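Local coordinates for protein alpha-fucosidase (Bifidobacterium bifidum, PDB 2EAB) that probably releases alpha-1,2-linked L-fucose from glycans by hydrolysis, this chain being the catalytic part of a longer, probably membrane-anchored glycoside hydrolase of family 95, at residues Y242-L250 with N301-A312. Residues are numbered along the deposited sequence; the frame is centred on the assembly and turned at random.
Sequences YNSQIKVVL and NTRVAKVVQDAA
With CG set anti to the backbone N in both N243 (chi1 -173°) and N301, the two amides meet at the contact, whereas Q245 runs out extended beyond CG to reach the same turn of the helix. The result illustrates how a strand can hold a helix by side-chain amides as well as by apolar packing. N243 ND2 gives a hydrogen bond of 3.0 Å to N301 OD1, on a lone pair in the carbonyl plane, the amide planes standing 54° apart. Q245 NE2 divides its two N-H groups between N243 OD1, at 3.0 Å, and N301 O, at 3.2 Å; the latter oxygen also accepts the backbone N-H of A305. A leucine at Q245 removes both donors and would probably leave N243 OD1 without its mate and the N243 amide less firmly held. V304 packs its CB and CG1 beside both strand amides. Farther along, K247 lays its CB against V308 CB and its CE on A312 CB, 3.6 Å away, then turns at the end of its chain; NZ pairs chiefly with D227 in a salt bridge, also reaches Q309 OE1 at 2.9 Å, and shares one water with Q309 NE2. Segment 301-312 runs at 27° to segment 242-250, with helix 297-314 against a face of the nine-stranded antiparallel sheet of the N-terminal domain, and V307 and A311 extend its packing onto the adjacent strand 273-282.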
ATOM      1  N   TYR A 242      23.649   8.528   9.930  1.00  7.75           N
ATOM      2  CA  TYR A 242      23.603   7.433   8.969  1.00  7.61           C
ATOM      3  C   TYR A 242      24.962   6.755   8.847  1.00  7.68           C
ATOM      4  O   TYR A 242      26.008   7.387   9.026  1.00  7.95           O
ATOM      5  CB  TYR A 242      23.082   7.898   7.602  1.00  8.04           C
ATOM      6  CG  TYR A 242      23.935   8.937   6.904  1.00  7.74           C
ATOM      7  CD1 TYR A 242      24.991   8.560   6.074  1.00  8.12           C
ATOM      8  CD2 TYR A 242      23.670  10.298   7.057  1.00  8.50           C
ATOM      9  CE1 TYR A 242      25.776   9.515   5.424  1.00  8.47           C
ATOM     10  CE2 TYR A 242      24.444  11.256   6.411  1.00  8.90           C
ATOM     11  CZ  TYR A 242      25.491  10.860   5.599  1.00  8.85           C
ATOM     12  OH  TYR A 242      26.242  11.827   4.973  1.00  9.18           O
ATOM     13  N   ASN A 243      24.931   5.463   8.536  1.00  7.77           N
ATOM     14  CA  ASN A 243      26.126   4.640   8.465  1.00  8.19           C
ATOM     15  C   ASN A 243      25.852   3.471   7.530  1.00  8.39           C
ATOM     16  O   ASN A 243      24.864   2.750   7.698  1.00  8.16           O
ATOM     17  CB  ASN A 243      26.496   4.144   9.873  1.00  8.74           C
ATOM     18  CG  ASN A 243      27.829   3.403   9.920  1.00  8.97           C
ATOM     19  OD1 ASN A 243      27.980   2.332   9.339  1.00 10.15           O
ATOM     20  ND2 ASN A 243      28.792   3.967  10.645  1.00  9.41           N
ATOM     21  N   SER A 244      26.712   3.303   6.532  1.00  8.82           N
ATOM     22  CA  SER A 244      26.664   2.123   5.681  1.00  9.44           C
ATOM     23  C   SER A 244      28.050   1.504   5.572  1.00  9.52           C
ATOM     24  O   SER A 244      29.067   2.210   5.612  1.00  9.66           O
ATOM     25  CB  SER A 244      26.112   2.457   4.296  1.00  9.80           C
ATOM     26  OG  SER A 244      27.021   3.244   3.546  1.00 12.73           O
ATOM     27  N   GLN A 245      28.081   0.180   5.449  1.00  9.40           N
ATOM     28  CA  GLN A 245      29.335  -0.563   5.375  1.00  9.91           C
ATOM     29  C   GLN A 245      29.259  -1.676   4.354  1.00  9.91           C
ATOM     30  O   GLN A 245      28.226  -2.343   4.226  1.00  9.83           O
ATOM     31  CB  GLN A 245      29.710  -1.131   6.745  1.00  9.98           C
ATOM     32  CG  GLN A 245      30.052  -0.054   7.760  1.00 10.81           C
ATOM     33  CD  GLN A 245      30.343  -0.582   9.140  1.00 10.66           C
ATOM     34  OE1 GLN A 245      30.993  -1.616   9.311  1.00 11.57           O
ATOM     35  NE2 GLN A 245      29.873   0.144  10.147  1.00 10.45           N
ATOM     36  N   ILE A 246      30.358  -1.852   3.621  1.00  9.99           N
ATOM     37  CA  ILE A 246      30.519  -2.953   2.682  1.00 10.38           C
ATOM     38  C   ILE A 246      31.740  -3.756   3.103  1.00 10.63           C
ATOM     39  O   ILE A 246      32.862  -3.239   3.122  1.00 10.97           O
ATOM     40  CB  ILE A 246      30.693  -2.479   1.215  1.00 10.26           C
ATOM     41  CG1 ILE A 246      29.519  -1.582   0.787  1.00 10.00           C
ATOM     42  CG2 ILE A 246      30.881  -3.689   0.282  1.00 10.45           C
ATOM     43  CD1 ILE A 246      29.541  -1.141  -0.672  1.00 10.70           C
ATOM     44  N   LYS A 247      31.501  -5.012   3.461  1.00 11.06           N
ATOM     45  CA  LYS A 247      32.561  -5.946   3.821  1.00 11.80           C
ATOM     46  C   LYS A 247      32.811  -6.870   2.633  1.00 12.23           C
ATOM     47  O   LYS A 247      31.897  -7.553   2.167  1.00 12.07           O
ATOM     48  CB  LYS A 247      32.150  -6.742   5.062  1.00 11.78           C
ATOM     49  CG  LYS A 247      33.207  -7.700   5.592  1.00 12.49           C
ATOM     50  CD  LYS A 247      32.666  -8.483   6.772  1.00 13.28           C
ATOM     51  CE  LYS A 247      33.723  -9.390   7.386  1.00 14.50           C
ATOM     52  NZ  LYS A 247      34.827  -8.631   8.036  1.00 15.66           N
ATOM     53  N   VAL A 248      34.053  -6.880   2.148  1.00 13.09           N
ATOM     54  CA  VAL A 248      34.424  -7.645   0.960  1.00 14.35           C
ATOM     55  C   VAL A 248      35.149  -8.927   1.370  1.00 14.92           C
ATOM     56  O   VAL A 248      36.219  -8.875   1.986  1.00 15.34           O
ATOM     57  CB  VAL A 248      35.312  -6.804   0.003  1.00 14.37           C
ATOM     58  CG1 VAL A 248      35.640  -7.585  -1.256  1.00 15.36           C
ATOM     59  CG2 VAL A 248      34.621  -5.495  -0.358  1.00 15.32           C
ATOM     60  N   VAL A 249      34.557 -10.071   1.033  1.00 15.38           N
ATOM     61  CA  VAL A 249      35.112 -11.371   1.415  1.00 16.11           C
ATOM     62  C   VAL A 249      35.537 -12.171   0.180  1.00 16.58           C
ATOM     63  O   VAL A 249      34.699 -12.607  -0.612  1.00 16.15           O
ATOM     64  CB  VAL A 249      34.119 -12.195   2.285  1.00 16.15           C
ATOM     65  CG1 VAL A 249      34.774 -13.479   2.792  1.00 16.75           C
ATOM     66  CG2 VAL A 249      33.613 -11.365   3.460  1.00 16.49           C
ATOM     67  N   LEU A 250      36.847 -12.353   0.029  1.00 17.45           N
ATOM     68  CA  LEU A 250      37.412 -13.130  -1.075  1.00 18.52           C
ATOM     69  C   LEU A 250      37.252 -14.622  -0.813  1.00 19.25           C
ATOM     70  O   LEU A 250      37.517 -15.089   0.296  1.00 19.45           O
ATOM     71  CB  LEU A 250      38.902 -12.820  -1.250  1.00 18.56           C
ATOM     72  CG  LEU A 250      39.396 -11.386  -1.464  1.00 19.10           C
ATOM     73  CD1 LEU A 250      40.908 -11.334  -1.305  1.00 19.99           C
ATOM     74  CD2 LEU A 250      38.990 -10.852  -2.824  1.00 19.55           C
ATOM     75  N   ASN A 301      27.738   2.891  14.341  1.00 10.09           N
ATOM     76  CA  ASN A 301      28.843   2.275  13.621  1.00 10.53           C
ATOM     77  C   ASN A 301      29.126   0.835  14.075  1.00 10.64           C
ATOM     78  O   ASN A 301      29.301  -0.059  13.250  1.00 10.74           O
ATOM     79  CB  ASN A 301      30.099   3.135  13.749  1.00 10.43           C
ATOM     80  CG  ASN A 301      31.250   2.594  12.942  1.00 10.70           C
ATOM     81  OD1 ASN A 301      31.212   2.592  11.712  1.00 10.56           O
ATOM     82  ND2 ASN A 301      32.279   2.107  13.632  1.00 11.71           N
ATOM     83  N   THR A 302      29.166   0.631  15.389  1.00 10.89           N
ATOM     84  CA  THR A 302      29.384  -0.688  15.979  1.00 11.34           C
ATOM     85  C   THR A 302      28.261  -1.645  15.577  1.00 11.04           C
ATOM     86  O   THR A 302      28.511  -2.801  15.224  1.00 10.84           O
ATOM     87  CB  THR A 302      29.492  -0.574  17.515  1.00 11.34           C
ATOM     88  OG1 THR A 302      30.606   0.266  17.841  1.00 12.67           O
ATOM     89  CG2 THR A 302      29.685  -1.942  18.176  1.00 12.03           C
ATOM     90  N   ARG A 303      27.028  -1.141  15.607  1.00 10.85           N
ATOM     91  CA  ARG A 303      25.850  -1.929  15.263  1.00 10.68           C
ATOM     92  C   ARG A 303      25.888  -2.414  13.812  1.00 10.70           C
ATOM     93  O   ARG A 303      25.679  -3.599  13.543  1.00 10.57           O
ATOM     94  CB  ARG A 303      24.586  -1.111  15.543  1.00 10.64           C
ATOM     95  CG  ARG A 303      23.295  -1.795  15.145  1.00 10.37           C
ATOM     96  CD  ARG A 303      22.102  -1.228  15.889  1.00 10.40           C
ATOM     97  NE  ARG A 303      21.831   0.196  15.660  1.00  9.62           N
ATOM     98  CZ  ARG A 303      21.118   0.687  14.646  1.00  9.53           C
ATOM     99  NH1 ARG A 303      20.638  -0.113  13.699  1.00  8.87           N
ATOM    100  NH2 ARG A 303      20.895   1.994  14.577  1.00  9.90           N
ATOM    101  N   VAL A 304      26.162  -1.500  12.886  1.00 10.46           N
ATOM    102  CA  VAL A 304      26.233  -1.843  11.469  1.00 10.46           C
ATOM    103  C   VAL A 304      27.401  -2.795  11.194  1.00 10.63           C
ATOM    104  O   VAL A 304      27.264  -3.742  10.421  1.00 10.57           O
ATOM    105  CB  VAL A 304      26.317  -0.578  10.585  1.00 10.36           C
ATOM    106  CG1 VAL A 304      26.526  -0.946   9.122  1.00 10.09           C
ATOM    107  CG2 VAL A 304      25.042   0.258  10.738  1.00  9.90           C
ATOM    108  N   ALA A 305      28.534  -2.559  11.855  1.00 10.77           N
ATOM    109  CA  ALA A 305      29.703  -3.433  11.716  1.00 11.16           C
ATOM    110  C   ALA A 305      29.391  -4.873  12.111  1.00 11.47           C
ATOM    111  O   ALA A 305      29.833  -5.818  11.450  1.00 11.60           O
ATOM    112  CB  ALA A 305      30.874  -2.898  12.532  1.00 11.65           C
ATOM    113  N   LYS A 306      28.619  -5.035  13.179  1.00 11.67           N
ATOM    114  CA  LYS A 306      28.259  -6.361  13.668  1.00 12.25           C
ATOM    115  C   LYS A 306      27.325  -7.084  12.697  1.00 11.96           C
ATOM    116  O   LYS A 306      27.383  -8.308  12.579  1.00 12.06           O
ATOM    117  CB  LYS A 306      27.633  -6.270  15.060  1.00 12.56           C
ATOM    118  CG  LYS A 306      27.488  -7.604  15.774  1.00 14.43           C
ATOM    119  CD  LYS A 306      26.877  -7.427  17.153  1.00 17.22           C
ATOM    120  CE  LYS A 306      26.810  -8.742  17.912  1.00 18.87           C
ATOM    121  NZ  LYS A 306      25.851  -9.695  17.296  1.00 20.16           N
ATOM    122  N   VAL A 307      26.469  -6.333  12.001  1.00 11.49           N
ATOM    123  CA  VAL A 307      25.584  -6.929  10.998  1.00 11.28           C
ATOM    124  C   VAL A 307      26.403  -7.618   9.908  1.00 11.10           C
ATOM    125  O   VAL A 307      26.170  -8.788   9.602  1.00 11.28           O
ATOM    126  CB  VAL A 307      24.616  -5.902  10.359  1.00 11.02           C
ATOM    127  CG1 VAL A 307      23.818  -6.551   9.235  1.00 10.92           C
ATOM    128  CG2 VAL A 307      23.675  -5.327  11.405  1.00 11.42           C
ATOM    129  N   VAL A 308      27.369  -6.900   9.334  1.00 11.08           N
ATOM    130  CA  VAL A 308      28.174  -7.471   8.251  1.00 11.31           C
ATOM    131  C   VAL A 308      29.108  -8.579   8.743  1.00 11.66           C
ATOM    132  O   VAL A 308      29.314  -9.572   8.041  1.00 11.50           O
ATOM    133  CB  VAL A 308      28.933  -6.403   7.402  1.00 11.29           C
ATOM    134  CG1 VAL A 308      27.951  -5.532   6.631  1.00 11.55           C
ATOM    135  CG2 VAL A 308      29.857  -5.540   8.256  1.00 11.64           C
ATOM    136  N   GLN A 309      29.647  -8.421   9.950  1.00 11.98           N
ATOM    137  CA  GLN A 309      30.518  -9.446  10.530  1.00 12.48           C
ATOM    138  C   GLN A 309      29.753 -10.731  10.840  1.00 12.77           C
ATOM    139  O   GLN A 309      30.220 -11.824  10.503  1.00 12.92           O
ATOM    140  CB  GLN A 309      31.248  -8.937  11.780  1.00 12.64           C
ATOM    141  CG  GLN A 309      32.353  -9.883  12.277  1.00 13.36           C
ATOM    142  CD  GLN A 309      33.478 -10.045  11.269  1.00 14.29           C
ATOM    143  OE1 GLN A 309      34.093  -9.067  10.855  1.00 15.02           O
ATOM    144  NE2 GLN A 309      33.751 -11.284  10.874  1.00 14.86           N
ATOM    145  N   ASP A 310      28.579 -10.603  11.460  1.00 13.06           N
ATOM    146  CA  ASP A 310      27.740 -11.763  11.756  1.00 13.32           C
ATOM    147  C   ASP A 310      27.365 -12.528  10.489  1.00 13.25           C
ATOM    148  O   ASP A 310      27.367 -13.761  10.480  1.00 13.37           O
ATOM    149  CB  ASP A 310      26.466 -11.356  12.506  1.00 13.52           C
ATOM    150  CG  ASP A 310      26.713 -11.043  13.979  1.00 14.57           C
ATOM    151  OD1 ASP A 310      27.791 -11.383  14.517  1.00 15.96           O
ATOM    152  OD2 ASP A 310      25.809 -10.455  14.613  1.00 15.31           O
ATOM    153  N   ALA A 311      27.047 -11.789   9.426  1.00 13.00           N
ATOM    154  CA  ALA A 311      26.691 -12.388   8.145  1.00 13.04           C
ATOM    155  C   ALA A 311      27.876 -13.134   7.529  1.00 13.08           C
ATOM    156  O   ALA A 311      27.739 -14.284   7.098  1.00 13.16           O
ATOM    157  CB  ALA A 311      26.165 -11.325   7.192  1.00 13.03           C
ATOM    158  N   ALA A 312      29.037 -12.480   7.503  1.00 13.30           N
ATOM    159  CA  ALA A 312      30.255 -13.089   6.973  1.00 13.60           C
ATOM    160  C   ALA A 312      30.624 -14.354   7.742  1.00 13.89           C
ATOM    161  O   ALA A 312      31.054 -15.345   7.146  1.00 14.06           O
ATOM    162  CB  ALA A 312      31.395 -12.096   7.006  1.00 13.60           C
TER
HETATM  163  O   HOH W   1      36.033 -11.345   8.880  1.00 24.27           O